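Local structure of glutathione s-transferase protein (Ralstonia solanacearum, 3TOU) at residues V17-A22 and L199-Q204; A79-P84 and N153-A158; A139-L144 and E180-L185. The protein binds glutathione and probably acts as a glutathione transferase, coupling the thiol of this tripeptide to electrophilic compounds. All coordinates share one frame; numbering follows the deposited sequence. Where two conformers were deposited one is given.

Interaction 1: residues V17-A22 and L199-Q204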
loop_
_atom_site.group_PDB
_atom_site.type_symbol
_atom_site.label_atom_id
_atom_site.label_comp_id
_atom_site.label_asym_id
_atom_site.label_seq_id
_atom_site.Cartn_x
_atom_site.Cartn_y
_atom_site.Cartn_z
ATOM N N VAL A 17 -0.809 -11.907 4.124
ATOM C CA VAL A 17 -2.044 -12.115 4.865
ATOM C C VAL A 17 -2.173 -13.575 5.335
ATOM O O VAL A 17 -2.544 -13.821 6.486
ATOM C CB VAL A 17 -3.264 -11.710 3.996
ATOM C CG1 VAL A 17 -4.565 -12.159 4.662
ATOM C CG2 VAL A 17 -3.251 -10.196 3.743
ATOM N N ARG A 18 -1.839 -14.523 4.461
ATOM C CA ARG A 18 -1.966 -15.946 4.794
ATOM C C ARG A 18 -1.031 -16.321 5.933
ATOM O O ARG A 18 -1.405 -17.106 6.803
ATOM C CB ARG A 18 -1.698 -16.829 3.573
ATOM C CG ARG A 18 -2.795 -16.697 2.508
ATOM C CD ARG A 18 -2.425 -17.414 1.228
ATOM N NE ARG A 18 -2.318 -18.857 1.405
ATOM C CZ ARG A 18 -1.465 -19.626 0.731
ATOM N NH1 ARG A 18 -0.635 -19.095 -0.149
ATOM N NH2 ARG A 18 -1.443 -20.937 0.935
ATOM N N VAL A 19 0.177 -15.754 5.917
ATOM C CA VAL A 19 1.135 -15.980 7.005
ATOM C C VAL A 19 0.604 -15.414 8.321
ATOM O O VAL A 19 0.680 -16.078 9.353
ATOM C CB VAL A 19 2.529 -15.413 6.685
ATOM C CG1 VAL A 19 3.474 -15.521 7.908
ATOM C CG2 VAL A 19 3.118 -16.175 5.484
ATOM N N VAL A 20 0.057 -14.204 8.269
ATOM C CA VAL A 20 -0.538 -13.582 9.443
ATOM C C VAL A 20 -1.672 -14.456 9.991
ATOM O O VAL A 20 -1.714 -14.719 11.199
ATOM C CB VAL A 20 -1.062 -12.160 9.116
ATOM C CG1 VAL A 20 -2.001 -11.640 10.211
ATOM C CG2 VAL A 20 0.134 -11.216 8.973
ATOM N N LEU A 21 -2.564 -14.906 9.110
ATOM C CA LEU A 21 -3.696 -15.739 9.522
ATOM C C LEU A 21 -3.221 -17.039 10.185
ATOM O O LEU A 21 -3.804 -17.481 11.170
ATOM C CB LEU A 21 -4.637 -16.013 8.341
ATOM C CG LEU A 21 -5.422 -14.786 7.819
ATOM C CD1 LEU A 21 -6.124 -15.093 6.502
ATOM C CD2 LEU A 21 -6.421 -14.260 8.837
ATOM N N ALA A 22 -2.146 -17.622 9.657
ATOM C CA ALA A 22 -1.595 -18.866 10.225
ATOM C C ALA A 22 -0.969 -18.607 11.601
ATOM O O ALA A 22 -1.208 -19.363 12.550
ATOM C CB ALA A 22 -0.579 -19.482 9.264
ATOM N N LEU A 199 6.214 -22.364 5.371
ATOM C CA LEU A 199 6.251 -23.637 4.651
ATOM C C LEU A 199 4.901 -23.943 3.967
ATOM O O LEU A 199 4.867 -24.482 2.865
ATOM C CB LEU A 199 6.674 -24.786 5.595
ATOM C CG LEU A 199 8.135 -24.871 6.078
ATOM C CD1 LEU A 199 8.289 -25.858 7.243
ATOM C CD2 LEU A 199 9.093 -25.219 4.953
ATOM N N GLU A 200 3.805 -23.547 4.610
ATOM C CA GLU A 200 2.451 -23.833 4.124
ATOM C C GLU A 200 1.944 -22.847 3.072
ATOM O O GLU A 200 0.838 -23.030 2.540
ATOM C CB GLU A 200 1.454 -23.823 5.291
ATOM C CG GLU A 200 1.616 -24.939 6.320
ATOM C CD GLU A 200 0.974 -24.601 7.668
ATOM O OE1 GLU A 200 0.482 -23.458 7.858
ATOM O OE2 GLU A 200 0.972 -25.484 8.552
ATOM N N THR A 201 2.715 -21.791 2.795
ATOM C CA THR A 201 2.242 -20.714 1.919
ATOM C C THR A 201 3.200 -20.372 0.779
ATOM O O THR A 201 3.153 -19.264 0.239
ATOM C CB THR A 201 2.005 -19.406 2.740
ATOM O OG1 THR A 201 3.217 -19.039 3.408
ATOM C CG2 THR A 201 0.896 -19.590 3.778
ATOM N N GLN A 202 4.064 -21.311 0.400
ATOM C CA GLN A 202 5.070 -21.046 -0.631
ATOM C C GLN A 202 4.375 -20.801 -1.971
ATOM O O GLN A 202 3.423 -21.510 -2.294
ATOM C CB GLN A 202 6.049 -22.230 -0.733
ATOM C CG GLN A 202 6.717 -22.532 0.604
ATOM C CD GLN A 202 7.630 -23.744 0.571
ATOM O OE1 GLN A 202 8.722 -23.692 0.017
ATOM N NE2 GLN A 202 7.193 -24.832 1.191
ATOM N N PRO A 203 4.837 -19.783 -2.743
ATOM C CA PRO A 203 4.211 -19.487 -4.030
ATOM C C PRO A 203 4.363 -20.659 -4.983
ATOM O O PRO A 203 3.495 -20.886 -5.811
ATOM C CB PRO A 203 4.978 -18.251 -4.537
ATOM C CG PRO A 203 6.262 -18.234 -3.752
ATOM C CD PRO A 203 5.889 -18.803 -2.411
ATOM N N GLN A 204 5.437 -21.422 -4.794
ATOM C CA GLN A 204 5.737 -22.611 -5.590
ATOM C C GLN A 204 4.683 -23.717 -5.470
ATOM O O GLN A 204 4.608 -24.578 -6.344
ATOM C CB GLN A 204 7.130 -23.150 -5.244
ATOM C CG GLN A 204 8.285 -22.217 -5.641
ATOM C CD GLN A 204 8.688 -21.241 -4.541
ATOM O OE1 GLN A 204 8.047 -21.169 -3.485
ATOM N NE2 GLN A 204 9.758 -20.482 -4.788
HETATM O O HOH W 1 0.884 -21.292 -1.320
#

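Interaction 2: residues A79-P84 and N153-A158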
loop_
_atom_site.group_PDB
_atom_site.type_symbol
_atom_site.label_atom_id
_atom_site.label_comp_id
_atom_site.label_asym_id
_atom_site.label_seq_id
_atom_site.Cartn_x
_atom_site.Cartn_y
_atom_site.Cartn_z
ATOM N N ALA A 79 -0.067 -14.492 19.712
ATOM C CA ALA A 79 0.959 -13.542 19.281
ATOM C C ALA A 79 0.453 -12.101 19.237
ATOM O O ALA A 79 -0.756 -11.843 19.311
ATOM C CB ALA A 79 1.588 -13.954 17.946
ATOM N N ARG A 80 1.389 -11.165 19.184
ATOM C CA ARG A 80 1.057 -9.761 18.972
ATOM C C ARG A 80 1.939 -9.286 17.828
ATOM O O ARG A 80 3.119 -8.999 18.013
ATOM C CB ARG A 80 1.277 -8.929 20.244
ATOM C CG ARG A 80 0.784 -7.469 20.149
ATOM C CD ARG A 80 -0.655 -7.360 19.620
ATOM N NE ARG A 80 -1.145 -5.980 19.619
ATOM C CZ ARG A 80 -1.783 -5.399 20.635
ATOM N NH1 ARG A 80 -2.014 -6.068 21.760
ATOM N NH2 ARG A 80 -2.197 -4.142 20.528
ATOM N N LEU A 81 1.366 -9.234 16.632
ATOM C CA LEU A 81 2.163 -8.951 15.433
ATOM C C LEU A 81 2.357 -7.460 15.150
ATOM O O LEU A 81 3.254 -7.084 14.395
ATOM C CB LEU A 81 1.569 -9.651 14.213
ATOM C CG LEU A 81 1.496 -11.181 14.268
ATOM C CD1 LEU A 81 0.781 -11.711 13.043
ATOM C CD2 LEU A 81 2.895 -11.785 14.416
ATOM N N ILE A 82 1.512 -6.617 15.734
ATOM C CA ILE A 82 1.678 -5.164 15.607
ATOM C C ILE A 82 1.658 -4.565 17.013
ATOM O O ILE A 82 0.667 -4.718 17.732
ATOM C CB ILE A 82 0.568 -4.507 14.743
ATOM C CG1 ILE A 82 0.430 -5.228 13.392
ATOM C CG2 ILE A 82 0.887 -3.013 14.535
ATOM C CD1 ILE A 82 -0.720 -4.733 12.534
ATOM N N PRO A 83 2.752 -3.900 17.417
ATOM C CA PRO A 83 2.785 -3.226 18.724
ATOM C C PRO A 83 1.647 -2.206 18.869
ATOM O O PRO A 83 1.234 -1.609 17.867
ATOM C CB PRO A 83 4.136 -2.497 18.700
ATOM C CG PRO A 83 4.985 -3.327 17.799
ATOM C CD PRO A 83 4.037 -3.763 16.705
ATOM N N PRO A 84 1.101 -2.051 20.092
ATOM C CA PRO A 84 -0.083 -1.208 20.293
ATOM C C PRO A 84 0.167 0.290 20.114
ATOM O O PRO A 84 -0.766 1.039 19.825
ATOM C CB PRO A 84 -0.471 -1.489 21.749
ATOM C CG PRO A 84 0.784 -1.941 22.399
ATOM C CD PRO A 84 1.531 -2.703 21.342
ATOM N N ASN A 153 11.938 -8.124 20.346
ATOM C CA ASN A 153 12.497 -9.457 20.601
ATOM C C ASN A 153 11.693 -10.631 20.054
ATOM O O ASN A 153 11.967 -11.785 20.391
ATOM C CB ASN A 153 12.810 -9.661 22.104
ATOM C CG ASN A 153 11.562 -9.615 22.998
ATOM O OD1 ASN A 153 10.700 -10.500 22.950
ATOM N ND2 ASN A 153 11.486 -8.592 23.848
ATOM N N HIS A 154 10.708 -10.350 19.204
ATOM C CA HIS A 154 9.844 -11.408 18.722
ATOM C C HIS A 154 9.382 -11.124 17.302
ATOM O O HIS A 154 9.505 -9.991 16.819
ATOM C CB HIS A 154 8.639 -11.619 19.661
ATOM C CG HIS A 154 7.766 -10.410 19.816
ATOM N ND1 HIS A 154 7.947 -9.486 20.822
ATOM C CD2 HIS A 154 6.704 -9.978 19.094
ATOM C CE1 HIS A 154 7.032 -8.536 20.714
ATOM N NE2 HIS A 154 6.272 -8.808 19.668
ATOM N N LEU A 155 8.873 -12.164 16.652
ATOM C CA LEU A 155 8.320 -12.036 15.298
ATOM C C LEU A 155 7.172 -11.022 15.291
ATOM O O LEU A 155 6.277 -11.063 16.143
ATOM C CB LEU A 155 7.838 -13.397 14.784
ATOM C CG LEU A 155 7.126 -13.410 13.429
ATOM C CD1 LEU A 155 7.964 -14.065 12.361
ATOM C CD2 LEU A 155 5.817 -14.166 13.575
ATOM N N THR A 156 7.226 -10.086 14.347
ATOM C CA THR A 156 6.107 -9.172 14.128
ATOM C C THR A 156 5.724 -9.198 12.655
ATOM O O THR A 156 6.319 -9.936 11.844
ATOM C CB THR A 156 6.474 -7.716 14.485
ATOM O OG1 THR A 156 7.496 -7.255 13.596
ATOM C CG2 THR A 156 6.934 -7.580 15.959
ATOM N N LEU A 157 4.742 -8.367 12.309
ATOM C CA LEU A 157 4.358 -8.166 10.904
ATOM C C LEU A 157 5.529 -7.671 10.057
ATOM O O LEU A 157 5.579 -7.956 8.865
ATOM C CB LEU A 157 3.186 -7.193 10.808
ATOM C CG LEU A 157 2.569 -6.898 9.429
ATOM C CD1 LEU A 157 2.181 -8.177 8.690
ATOM C CD2 LEU A 157 1.395 -5.945 9.566
ATOM N N ALA A 158 6.486 -6.975 10.680
ATOM C CA ALA A 158 7.694 -6.524 9.971
ATOM C C ALA A 158 8.469 -7.709 9.399
ATOM O O ALA A 158 8.825 -7.724 8.220
ATOM C CB ALA A 158 8.585 -5.691 10.894
HETATM O O HOH W 2 4.437 -6.603 18.596
#

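Interaction 3: residues A139-L144 and E180-L185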
loop_
_atom_site.group_PDB
_atom_site.type_symbol
_atom_site.label_atom_id
_atom_site.label_comp_id
_atom_site.label_asym_id
_atom_site.label_seq_id
_atom_site.Cartn_x
_atom_site.Cartn_y
_atom_site.Cartn_z
ATOM N N ALA A 139 18.430 -1.120 2.548
ATOM C CA ALA A 139 17.774 -0.582 3.747
ATOM C C ALA A 139 17.325 -1.658 4.712
ATOM O O ALA A 139 17.431 -1.468 5.922
ATOM C CB ALA A 139 16.585 0.294 3.378
ATOM N N MET A 140 16.779 -2.761 4.185
ATOM C CA MET A 140 16.422 -3.898 5.032
ATOM C C MET A 140 17.655 -4.435 5.760
ATOM O O MET A 140 17.595 -4.705 6.961
ATOM C CB MET A 140 15.831 -5.029 4.206
ATOM C CG MET A 140 14.456 -4.703 3.613
ATOM S SD MET A 140 13.890 -6.065 2.581
ATOM C CE MET A 140 12.197 -5.517 2.308
ATOM N N SER A 141 18.746 -4.619 5.012
ATOM C CA SER A 141 20.010 -5.096 5.604
ATOM C C SER A 141 20.508 -4.130 6.694
ATOM O O SER A 141 20.831 -4.565 7.807
ATOM C CB SER A 141 21.070 -5.290 4.526
ATOM O OG SER A 141 22.266 -5.836 5.075
ATOM N N ARG A 142 20.539 -2.833 6.383
ATOM C CA ARG A 142 20.955 -1.814 7.355
ATOM C C ARG A 142 20.053 -1.789 8.588
ATOM O O ARG A 142 20.541 -1.707 9.725
ATOM C CB ARG A 142 21.007 -0.421 6.719
ATOM C CG ARG A 142 22.202 -0.183 5.801
ATOM C CD ARG A 142 22.362 1.314 5.475
ATOM N NE ARG A 142 21.110 1.915 5.023
ATOM C CZ ARG A 142 20.736 2.043 3.751
ATOM N NH1 ARG A 142 21.524 1.637 2.760
ATOM N NH2 ARG A 142 19.567 2.593 3.473
ATOM N N GLY A 143 18.746 -1.886 8.363
ATOM C CA GLY A 143 17.762 -1.845 9.442
ATOM C C GLY A 143 17.822 -3.028 10.391
ATOM O O GLY A 143 17.678 -2.851 11.602
ATOM N N LEU A 144 18.031 -4.229 9.846
ATOM C CA LEU A 144 18.065 -5.452 10.631
ATOM C C LEU A 144 19.364 -5.552 11.426
ATOM O O LEU A 144 19.369 -6.045 12.563
ATOM C CB LEU A 144 17.916 -6.687 9.735
ATOM C CG LEU A 144 18.066 -8.059 10.406
ATOM C CD1 LEU A 144 16.909 -8.338 11.342
ATOM C CD2 LEU A 144 18.202 -9.118 9.323
ATOM N N GLU A 180 24.002 -13.049 -1.451
ATOM C CA GLU A 180 25.423 -12.692 -1.597
ATOM C C GLU A 180 25.685 -11.240 -1.190
ATOM O O GLU A 180 26.686 -10.946 -0.524
ATOM C CB GLU A 180 25.929 -12.987 -3.019
ATOM C CG GLU A 180 27.037 -12.046 -3.531
ATOM C CD GLU A 180 28.258 -12.777 -4.063
ATOM O OE1 GLU A 180 28.458 -12.784 -5.297
ATOM O OE2 GLU A 180 29.021 -13.340 -3.245
ATOM N N GLN A 181 24.767 -10.345 -1.561
ATOM C CA GLN A 181 24.861 -8.933 -1.190
ATOM C C GLN A 181 24.718 -8.705 0.316
ATOM O O GLN A 181 25.390 -7.847 0.876
ATOM C CB GLN A 181 23.786 -8.115 -1.920
ATOM C CG GLN A 181 23.988 -7.932 -3.425
ATOM C CD GLN A 181 22.681 -7.614 -4.156
ATOM O OE1 GLN A 181 21.822 -6.891 -3.644
ATOM N NE2 GLN A 181 22.528 -8.161 -5.359
ATOM N N HIS A 182 23.828 -9.464 0.963
ATOM C CA HIS A 182 23.414 -9.179 2.340
ATOM C C HIS A 182 23.353 -10.451 3.183
ATOM O O HIS A 182 22.310 -11.111 3.269
ATOM C CB HIS A 182 22.063 -8.435 2.363
ATOM C CG HIS A 182 22.034 -7.215 1.496
ATOM N ND1 HIS A 182 22.838 -6.120 1.733
ATOM C CD2 HIS A 182 21.324 -6.927 0.378
ATOM C CE1 HIS A 182 22.611 -5.202 0.809
ATOM N NE2 HIS A 182 21.696 -5.666 -0.024
ATOM N N ALA A 183 24.492 -10.790 3.791
ATOM C CA ALA A 183 24.613 -11.950 4.670
ATOM C C ALA A 183 23.557 -11.974 5.769
ATOM O O ALA A 183 23.004 -13.033 6.072
ATOM C CB ALA A 183 26.021 -12.010 5.289
ATOM N N ASN A 184 23.270 -10.815 6.362
ATOM C CA ASN A 184 22.301 -10.795 7.455
ATOM C C ASN A 184 20.872 -11.140 6.988
ATOM O O ASN A 184 20.134 -11.823 7.700
ATOM C CB ASN A 184 22.389 -9.525 8.312
ATOM C CG ASN A 184 21.954 -8.244 7.585
ATOM O OD1 ASN A 184 21.898 -8.169 6.355
ATOM N ND2 ASN A 184 21.663 -7.215 8.377
ATOM N N LEU A 185 20.530 -10.729 5.773
ATOM C CA LEU A 185 19.235 -11.118 5.170
ATOM C C LEU A 185 19.184 -12.597 4.821
ATOM O O LEU A 185 18.143 -13.239 4.984
ATOM C CB LEU A 185 18.910 -10.265 3.938
ATOM C CG LEU A 185 18.731 -8.756 4.175
ATOM C CD1 LEU A 185 18.290 -8.045 2.878
ATOM C CD2 LEU A 185 17.730 -8.481 5.312
HETATM O O HOH W 3 24.903 -6.145 3.666
#

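Interaction 1: residues V17-A22 and L199-Q204
R18 on helix 12-23 faces T201 in the loop after helix 196-199, and their CA atoms, 7.0 Å apart, mark the nearest approach of the two backbones. The contact joins the two domains of the glutathione transferase fold: helix 12-23 links the parallel strands 4-7 and 29-32 in the first beta-alpha-beta unit of the thioredoxin-like domain, and 199-204 is the tail of the helical domain. T201 is the hub. Its CG2 methyl lies over the centre of the R18 guanidinium, 3.8 Å above the plane, and the same methyl is 3.8 Å from R18 CB, so the arginine wraps round it. This is possible because the chain of R18 bends at chi3 (65°), turning the guanidinium back over the threonine while the two side chains run past each other in opposite directions. On its other branch T201 OG1 rests 3.5 Å from V19 CG2, the two side chains meeting nearly at a right angle. That hydroxyl is buried but well supplied, with hydrogen bonds to S197 O and R15 NE and a weak one to F198 O. A22 CB and E200 OE1 complete the contact at its margin. The charged end of R18 reaches the opposite backbone through water 1, which lies in the guanidinium plane, accepts from R18 NH1 at 2.9 Å and donates to Q202 O at 2.7 Å. The R18 side chain also touches Y28 of its own domain. In the tail itself the turn is closed by Q202 NE2, which donates to L199 O over 2.9 Å with an N-H...O angle of 162°, arriving on a lone pair in the plane of that carbonyl.

Interaction 2: residues A79-P84 and N153-A158
L81 and T156 meet backbone to backbone, their CA atoms 4.2 Å apart, where the linker between helix 65-74 and helix 86-114 runs past the N-terminus of helix 157-172. The defining bond is almost straight: L157 N donates to L81 O at 2.9 Å with an N-H...O angle of 175°. An amide of the first helical turn, which has no acceptor within its own helix, is thus satisfied by the linker. T156 is the N-cap residue. Its OG1, placed between backbone N and carbonyl carbon (chi1 65°), turns back to accept from A158 N at 3.1 Å. The sequence Thr-Leu-Ala-Asp matches the N-capping box motif of glutathione transferases; T156 N to D159 OD2 is its return half, while the hydroxyl bond goes to A158 N. T156 CB also presses on the carbonyl that serves L157, 3.3 Å from L81 O. Two apolar pairs flank the bond, each lying side by side and pointing the same way: L81 CD2 against L155 CD2 at 3.9 Å, and I82 CD1 against L157 CD2 at 3.8 Å. At the solvent side H154 brings the edge of its imidazole toward R80 O, and water 2, near the ring plane, bridges the two, donating to R80 O and pairing with H154 NE2. The linker is braced internally by R80 NE, which donates to I82 O at 2.9 Å, and D73 of helix 65-74 accepts from L81 N and I82 N. Four helices close round the junction: L81 leans on helix 12-23, I82 lies between helices 65-74 and 86-114, and L157, leading helix 157-172, packs against the other three.

Interaction 3: residues A139-L144 and E180-L185
S141 on helix 123-144 is hydrogen-bonded by N184 and packs beside H182 at the kink between helix 178-181 and helix 183-193. Its CB points at the other segment and already touches both partners, standing 3.4 Å from H182 ND1 and 3.5 Å from N184 OD1. Rotation about the first bond sets OG opposite the backbone N (chi1 -176°), and the hydroxyl then donates to N184 OD1 at 2.7 Å. OG also accepts from water 3, which lies in the plane of the H182 ring and is 2.8 Å from H182 ND1, so the water ties serine and imidazole together. N184 answers with its other terminus: ND2 donates to S141 O at 2.8 Å with an N-H...O angle of 162°, the acceptor lying in the amide plane. One carboxamide therefore engages both the side chain and the backbone carbonyl of a single serine, and these donor and acceptor roles fix the flip of the N184 amide. ND2 bonds to A145 O as well, so that S141 O in the last turn and A145 O just beyond it share this NH2 group. Next to the polar pair L144 slides past N184 in the opposite direction, with CD2 3.7 Å from N184 O. The methyls of L185 then fill the side toward the interior: CD2 meets L144 CD2 and M140 CB, each at 4.1 Å, and the branch at CG faces the CA and CB of S141. M140 continues inward onto L98, A99 and L102 of helix 86-114, while A139 touches P47 of the second subunit. H182 is at once the first residue to leave the helical path after 178-181 and the N-cap of 183-193. The whole is helix packing within the all-helical C-terminal domain of the glutathione transferase fold.

Overall arrangement
Interactions 1 and 2 both join the N-terminal part of the chain to the helical domain, and they touch, although their centres are 17 Å apart: V20 CG2 meets L157 CD1 at 3.7 Å and V20 CG1 meets L81 CD1 at 4.0 Å. Interaction 3 lies within the helical domain, its nearest atoms about 7 Å from interaction 2 and about 14 Å from interaction 1. Along the chain, interactions 2 and 3 are nested inside the loop that interaction 1 closes, and they cross, their segments alternating. None lines the glutathione pocket; the side chains of L157, R18 and M140 lie about 10, 11 and 14 Å from a bound glutathione.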